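Local coordinates for putative short-chain dehydrogenase/reductase (Burkholderia xenovorans, PDB 5IZ4), which binds ADP in a Rossmann-type nucleotide site and is probably an NAD(P)-dependent oxidoreductase, perhaps a 3-oxoacyl-[acyl-carrier-protein] reductase, at residues L32-F46 and L60-D74. Residues are numbered along the deposited sequence; the frame is centred on the assembly and turned at random. Where two conformers were deposited one is given.
Sequences LRFAQAGWSVAIGNF and LCRDAGAQTLIFDAD. With ADP (adenosine-5'-diphosphate), chain B.
The F71 ring lies flat over the backbone of G44: CA of G44 stands 3.5 Å from the ring centroid and 19° off its normal, a CH-pi contact over one face, with O of I43 above the same face. CG of F71 sits between its backbone N and carbonyl carbon (chi1 65°), which folds the ring back across the neighbouring strand and brings CZ of F71 to 3.3 Å from CA of G44. A second aromatic ring, F46, lays one face against the adenine of ADP, whose C5 lies 3.6 Å above the ring centre. CB of D74 lies at the F46 ring edge, while its carboxylate reads the same base: N6 of ADP donates to OD1 of D74 at 2.9 Å. Residues just past the C-terminal ends of both strands thus line the adenine end of the pocket, as in Rossmann folds.

Six backbone bonds join the strands and the residues flanking 68-72 in parallel register, from N of V41 to O of Q67 through N of A73 to O of N45; the axes of the two strands are turned 29° from each other. N45 and D72 point the same way, and ND2 of N45 approaches OD1 of D72 (3.1 Å) from above the carboxylate plane. T50 takes up OD1 of N45, and R51 forms a salt bridge with OD2 of D72.

Before the strands begin, CB of A66 meets CB of A35 at a tight 3.5 Å, and one water bridges O of A35 and O of A64 where the helices end in Schellman motifs.

The contact closes the beta-alpha-beta unit of strand 40-45, helix 51-63 and strand 68-72. Strand 68-72 is outermost in the chain's sheet, with 40-45 between it and 16-20; helix 51-63 covers the side bearing I43, N45 and I70, and helix 78-92 the side bearing A42, L69 and F71.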
loop_
_atom_site.group_PDB
_atom_site.type_symbol
_atom_site.label_atom_id
_atom_site.label_comp_id
_atom_site.label_asym_id
_atom_site.label_seq_id
_atom_site.Cartn_x
_atom_site.Cartn_y
_atom_site.Cartn_z
ATOM N N LEU A 32 -8.887 -11.384 28.426
ATOM C CA LEU A 32 -8.124 -12.374 29.174
ATOM C C LEU A 32 -6.627 -12.078 29.124
ATOM O O LEU A 32 -5.936 -12.158 30.148
ATOM C CB LEU A 32 -8.413 -13.773 28.631
ATOM C CG LEU A 32 -7.776 -14.930 29.407
ATOM C CD1 LEU A 32 -8.133 -14.858 30.891
ATOM C CD2 LEU A 32 -8.192 -16.273 28.820
ATOM N N ARG A 33 -6.113 -11.720 27.947
ATOM C CA ARG A 33 -4.678 -11.468 27.816
ATOM C C ARG A 33 -4.245 -10.274 28.658
ATOM O O ARG A 33 -3.185 -10.309 29.298
ATOM C CB ARG A 33 -4.310 -11.242 26.348
ATOM C CG ARG A 33 -2.815 -11.000 26.139
ATOM C CD ARG A 33 -2.029 -12.205 26.613
ATOM N NE ARG A 33 -0.575 -12.044 26.525
ATOM C CZ ARG A 33 0.173 -11.498 27.481
ATOM N NH1 ARG A 33 -0.396 -11.024 28.583
ATOM N NH2 ARG A 33 1.488 -11.409 27.333
ATOM N N PHE A 34 -5.045 -9.202 28.668
ATOM C CA PHE A 34 -4.714 -8.077 29.535
ATOM C C PHE A 34 -4.833 -8.470 31.004
ATOM O O PHE A 34 -4.011 -8.054 31.829
ATOM C CB PHE A 34 -5.588 -6.861 29.197
ATOM C CG PHE A 34 -5.041 -6.026 28.056
ATOM C CD1 PHE A 34 -5.236 -6.410 26.743
ATOM C CD2 PHE A 34 -4.314 -4.870 28.307
ATOM C CE1 PHE A 34 -4.714 -5.658 25.695
ATOM C CE2 PHE A 34 -3.795 -4.105 27.267
ATOM C CZ PHE A 34 -3.993 -4.497 25.957
ATOM N N ALA A 35 -5.822 -9.308 31.343
ATOM C CA ALA A 35 -5.927 -9.802 32.714
ATOM C C ALA A 35 -4.681 -10.587 33.118
ATOM O O ALA A 35 -4.185 -10.454 34.244
ATOM C CB ALA A 35 -7.182 -10.664 32.863
ATOM N N GLN A 36 -4.160 -11.413 32.208
ATOM C CA GLN A 36 -2.949 -12.176 32.487
ATOM C C GLN A 36 -1.738 -11.277 32.690
ATOM O O GLN A 36 -0.784 -11.675 33.368
ATOM C CB GLN A 36 -2.716 -13.171 31.347
ATOM C CG GLN A 36 -3.703 -14.335 31.405
ATOM C CD GLN A 36 -3.814 -15.117 30.112
ATOM O OE1 GLN A 36 -3.437 -14.641 29.039
ATOM N NE2 GLN A 36 -4.352 -16.333 30.210
ATOM N N ALA A 37 -1.762 -10.075 32.125
ATOM C CA ALA A 37 -0.690 -9.108 32.293
ATOM C C ALA A 37 -0.809 -8.307 33.582
ATOM O O ALA A 37 0.064 -7.475 33.859
ATOM C CB ALA A 37 -0.669 -8.163 31.094
ATOM N N GLY A 38 -1.856 -8.532 34.372
ATOM C CA GLY A 38 -2.045 -7.792 35.599
ATOM C C GLY A 38 -2.892 -6.549 35.471
ATOM O O GLY A 38 -3.139 -5.885 36.487
ATOM N N TRP A 39 -3.364 -6.221 34.271
ATOM C CA TRP A 39 -4.193 -5.033 34.098
ATOM C C TRP A 39 -5.600 -5.262 34.636
ATOM O O TRP A 39 -6.101 -6.390 34.685
ATOM C CB TRP A 39 -4.290 -4.636 32.622
ATOM C CG TRP A 39 -3.022 -4.072 32.037
ATOM C CD1 TRP A 39 -1.743 -4.488 32.284
ATOM C CD2 TRP A 39 -2.920 -2.982 31.111
ATOM N NE1 TRP A 39 -0.851 -3.727 31.560
ATOM C CE2 TRP A 39 -1.549 -2.798 30.832
ATOM C CE3 TRP A 39 -3.854 -2.149 30.487
ATOM C CZ2 TRP A 39 -1.087 -1.804 29.958
ATOM C CZ3 TRP A 39 -3.391 -1.161 29.610
ATOM C CH2 TRP A 39 -2.021 -1.005 29.354
ATOM N N SER A 40 -6.238 -4.169 35.041
ATOM C CA SER A 40 -7.669 -4.181 35.293
ATOM C C SER A 40 -8.394 -4.077 33.961
ATOM O O SER A 40 -7.967 -3.339 33.065
ATOM C CB SER A 40 -8.066 -3.027 36.215
ATOM O OG SER A 40 -7.365 -3.091 37.447
ATOM N N VAL A 41 -9.489 -4.818 33.811
ATOM C CA VAL A 41 -10.173 -4.891 32.525
ATOM C C VAL A 41 -11.621 -4.463 32.699
ATOM O O VAL A 41 -12.306 -4.911 33.631
ATOM C CB VAL A 41 -10.063 -6.293 31.895
ATOM C CG1 VAL A 41 -8.610 -6.567 31.521
ATOM C CG2 VAL A 41 -10.569 -7.370 32.851
ATOM N N ALA A 42 -12.061 -3.549 31.832
ATOM C CA ALA A 42 -13.465 -3.167 31.725
ATOM C C ALA A 42 -14.054 -3.965 30.565
ATOM O O ALA A 42 -13.702 -3.739 29.400
ATOM C CB ALA A 42 -13.611 -1.663 31.515
ATOM N N ILE A 43 -14.920 -4.916 30.894
ATOM C CA ILE A 43 -15.408 -5.914 29.951
ATOM C C ILE A 43 -16.687 -5.384 29.316
ATOM O O ILE A 43 -17.726 -5.272 29.976
ATOM C CB ILE A 43 -15.629 -7.258 30.656
ATOM C CG1 ILE A 43 -14.268 -7.881 30.999
ATOM C CG2 ILE A 43 -16.432 -8.224 29.797
ATOM C CD1 ILE A 43 -14.352 -8.907 32.097
ATOM N N GLY A 44 -16.611 -5.041 28.036
ATOM C CA GLY A 44 -17.766 -4.480 27.366
ATOM C C GLY A 44 -18.707 -5.531 26.833
ATOM O O GLY A 44 -18.384 -6.243 25.879
ATOM N N ASN A 45 -19.868 -5.642 27.464
ATOM C CA ASN A 45 -20.921 -6.547 27.041
ATOM C C ASN A 45 -21.898 -5.805 26.139
ATOM O O ASN A 45 -22.150 -4.612 26.321
ATOM C CB ASN A 45 -21.667 -7.107 28.262
ATOM C CG ASN A 45 -22.790 -8.035 27.877
ATOM O OD1 ASN A 45 -22.560 -9.080 27.280
ATOM N ND2 ASN A 45 -24.015 -7.664 28.223
ATOM N N PHE A 46 -22.466 -6.529 25.170
ATOM C CA PHE A 46 -23.444 -5.922 24.260
ATOM C C PHE A 46 -24.804 -5.756 24.946
ATOM O O PHE A 46 -25.203 -4.639 25.293
ATOM C CB PHE A 46 -23.556 -6.754 22.975
ATOM C CG PHE A 46 -24.496 -6.175 21.933
ATOM C CD1 PHE A 46 -24.864 -4.834 21.959
ATOM C CD2 PHE A 46 -25.028 -6.987 20.938
ATOM C CE1 PHE A 46 -25.741 -4.315 21.004
ATOM C CE2 PHE A 46 -25.901 -6.475 19.990
ATOM C CZ PHE A 46 -26.257 -5.141 20.023
ATOM N N LEU A 60 -13.098 -15.714 34.142
ATOM C CA LEU A 60 -11.763 -16.133 33.723
ATOM C C LEU A 60 -10.727 -15.039 33.969
ATOM O O LEU A 60 -9.584 -15.335 34.348
ATOM C CB LEU A 60 -11.790 -16.528 32.249
ATOM C CG LEU A 60 -12.596 -17.782 31.921
ATOM C CD1 LEU A 60 -12.660 -17.961 30.413
ATOM C CD2 LEU A 60 -11.986 -18.998 32.594
ATOM N N CYS A 61 -11.099 -13.776 33.743
ATOM C CA CYS A 61 -10.171 -12.674 33.987
ATOM C C CYS A 61 -9.858 -12.531 35.471
ATOM O O CYS A 61 -8.719 -12.215 35.845
ATOM C CB CYS A 61 -10.743 -11.366 33.439
ATOM S SG CYS A 61 -10.794 -11.264 31.656
ATOM N N ARG A 62 -10.861 -12.735 36.329
ATOM C CA ARG A 62 -10.616 -12.690 37.766
ATOM C C ARG A 62 -9.742 -13.853 38.208
ATOM O O ARG A 62 -8.905 -13.705 39.106
ATOM C CB ARG A 62 -11.943 -12.698 38.526
ATOM C CG ARG A 62 -12.712 -11.402 38.405
ATOM C CD ARG A 62 -14.084 -11.525 39.023
ATOM N NE ARG A 62 -14.076 -11.518 40.487
ATOM C CZ ARG A 62 -14.083 -10.407 41.224
ATOM N NH1 ARG A 62 -14.068 -9.218 40.630
ATOM N NH2 ARG A 62 -14.104 -10.481 42.551
ATOM N N ASP A 63 -9.944 -15.027 37.603
ATOM C CA ASP A 63 -9.093 -16.174 37.896
ATOM C C ASP A 63 -7.655 -15.904 37.481
ATOM O O ASP A 63 -6.713 -16.384 38.129
ATOM C CB ASP A 63 -9.632 -17.410 37.189
ATOM C CG ASP A 63 -8.745 -18.615 37.373
ATOM O OD1 ASP A 63 -8.880 -19.295 38.415
ATOM O OD2 ASP A 63 -7.910 -18.878 36.478
ATOM N N ALA A 64 -7.474 -15.142 36.404
ATOM C CA ALA A 64 -6.160 -14.693 35.963
ATOM C C ALA A 64 -5.583 -13.630 36.880
ATOM O O ALA A 64 -4.417 -13.266 36.710
ATOM C CB ALA A 64 -6.238 -14.155 34.532
ATOM N N GLY A 65 -6.371 -13.121 37.827
ATOM C CA GLY A 65 -5.887 -12.206 38.836
ATOM C C GLY A 65 -6.242 -10.750 38.640
ATOM O O GLY A 65 -5.739 -9.908 39.393
ATOM N N ALA A 66 -7.095 -10.425 37.670
ATOM C CA ALA A 66 -7.408 -9.041 37.337
ATOM C C ALA A 66 -8.629 -8.532 38.088
ATOM O O ALA A 66 -9.615 -9.256 38.268
ATOM C CB ALA A 66 -7.670 -8.893 35.841
ATOM N N GLN A 67 -8.568 -7.266 38.500
ATOM C CA GLN A 67 -9.787 -6.542 38.829
ATOM C C GLN A 67 -10.628 -6.355 37.574
ATOM O O GLN A 67 -10.101 -6.141 36.478
ATOM C CB GLN A 67 -9.459 -5.187 39.441
ATOM C CG GLN A 67 -8.775 -5.257 40.780
ATOM C CD GLN A 67 -8.406 -3.882 41.281
ATOM O OE1 GLN A 67 -9.272 -3.092 41.650
ATOM N NE2 GLN A 67 -7.112 -3.576 41.265
ATOM N N THR A 68 -11.950 -6.415 37.738
ATOM C CA THR A 68 -12.853 -6.424 36.596
ATOM C C THR A 68 -14.050 -5.525 36.860
ATOM O O THR A 68 -14.397 -5.223 38.007
ATOM C CB THR A 68 -13.380 -7.833 36.284
ATOM O OG1 THR A 68 -14.078 -8.345 37.430
ATOM C CG2 THR A 68 -12.248 -8.779 35.916
ATOM N N LEU A 69 -14.691 -5.122 35.767
ATOM C CA LEU A 69 -16.061 -4.628 35.804
ATOM C C LEU A 69 -16.675 -4.947 34.452
ATOM O O LEU A 69 -15.969 -5.012 33.449
ATOM C CB LEU A 69 -16.138 -3.126 36.118
ATOM C CG LEU A 69 -15.754 -2.011 35.143
ATOM C CD1 LEU A 69 -16.808 -1.784 34.059
ATOM C CD2 LEU A 69 -15.557 -0.731 35.938
ATOM N N ILE A 70 -17.985 -5.164 34.427
ATOM C CA ILE A 70 -18.705 -5.386 33.178
ATOM C C ILE A 70 -19.571 -4.171 32.925
ATOM O O ILE A 70 -20.286 -3.713 33.827
ATOM C CB ILE A 70 -19.570 -6.659 33.222
ATOM C CG1 ILE A 70 -18.712 -7.902 33.453
ATOM C CG2 ILE A 70 -20.367 -6.797 31.934
ATOM C CD1 ILE A 70 -19.526 -9.186 33.469
ATOM N N PHE A 71 -19.530 -3.654 31.701
ATOM C CA PHE A 71 -20.470 -2.617 31.308
ATOM C C PHE A 71 -21.259 -3.066 30.085
ATOM O O PHE A 71 -20.749 -3.801 29.231
ATOM C CB PHE A 71 -19.753 -1.273 31.040
ATOM C CG PHE A 71 -18.795 -1.293 29.873
ATOM C CD1 PHE A 71 -19.238 -1.016 28.583
ATOM C CD2 PHE A 71 -17.445 -1.547 30.069
ATOM C CE1 PHE A 71 -18.351 -1.013 27.509
ATOM C CE2 PHE A 71 -16.554 -1.547 29.001
ATOM C CZ PHE A 71 -17.008 -1.274 27.720
ATOM N N ASP A 72 -22.521 -2.649 30.030
ATOM C CA ASP A 72 -23.313 -2.805 28.820
ATOM C C ASP A 72 -23.149 -1.561 27.961
ATOM O O ASP A 72 -23.134 -0.439 28.479
ATOM C CB ASP A 72 -24.797 -3.002 29.128
ATOM C CG ASP A 72 -25.104 -4.328 29.789
ATOM O OD1 ASP A 72 -24.196 -5.152 29.986
ATOM O OD2 ASP A 72 -26.291 -4.541 30.111
ATOM N N ALA A 73 -23.026 -1.758 26.646
ATOM C CA ALA A 73 -23.058 -0.630 25.722
ATOM C C ALA A 73 -23.347 -1.116 24.313
ATOM O O ALA A 73 -22.706 -2.051 23.827
ATOM C CB ALA A 73 -21.741 0.151 25.740
ATOM N N ASP A 74 -24.312 -0.482 23.669
ATOM C CA ASP A 74 -24.495 -0.577 22.227
ATOM C C ASP A 74 -23.658 0.569 21.677
ATOM O O ASP A 74 -24.036 1.733 21.804
ATOM C CB ASP A 74 -25.979 -0.457 21.879
ATOM C CG ASP A 74 -26.262 -0.473 20.380
ATOM O OD1 ASP A 74 -25.341 -0.255 19.576
ATOM O OD2 ASP A 74 -27.436 -0.685 20.000
HETATM P PB ADP B . -14.757 -11.627 16.451
HETATM O O1B ADP B . -15.034 -10.082 16.363
HETATM O O2B ADP B . -14.177 -12.151 17.796
HETATM O O3B ADP B . -14.180 -12.316 15.174
HETATM P PA ADP B . -17.576 -11.808 17.584
HETATM O O1A ADP B . -19.004 -11.587 16.824
HETATM O O2A ADP B . -17.718 -12.828 18.757
HETATM O O3A ADP B . -16.513 -12.108 16.447
HETATM O "O5'" ADP B . -17.404 -10.276 18.185
HETATM C "C5'" ADP B . -18.368 -9.239 17.937
HETATM C "C4'" ADP B . -18.790 -8.758 19.328
HETATM O "O4'" ADP B . -19.376 -7.398 19.243
HETATM C "C3'" ADP B . -19.871 -9.641 20.001
HETATM O "O3'" ADP B . -19.701 -9.702 21.389
HETATM C "C2'" ADP B . -21.143 -8.815 19.666
HETATM O "O2'" ADP B . -22.129 -9.182 20.632
HETATM C "C1'" ADP B . -20.632 -7.404 19.893
HETATM N N9 ADP B . -21.525 -6.399 19.281
HETATM C C8 ADP B . -22.303 -6.489 18.115
HETATM N N7 ADP B . -22.971 -5.378 17.914
HETATM C C5 ADP B . -22.638 -4.539 18.960
HETATM C C6 ADP B . -23.028 -3.252 19.282
HETATM N N6 ADP B . -23.905 -2.584 18.492
HETATM N N1 ADP B . -22.529 -2.678 20.383
HETATM C C2 ADP B . -21.671 -3.371 21.150
HETATM N N3 ADP B . -21.252 -4.601 20.919
HETATM C C4 ADP B . -21.746 -5.167 19.809
HETATM O O HOH W 1 -2.741 -11.089 36.611
HETATM O O HOH W 2 -6.098 -5.526 38.091
HETATM O O HOH W 3 -20.241 -3.103 24.825
#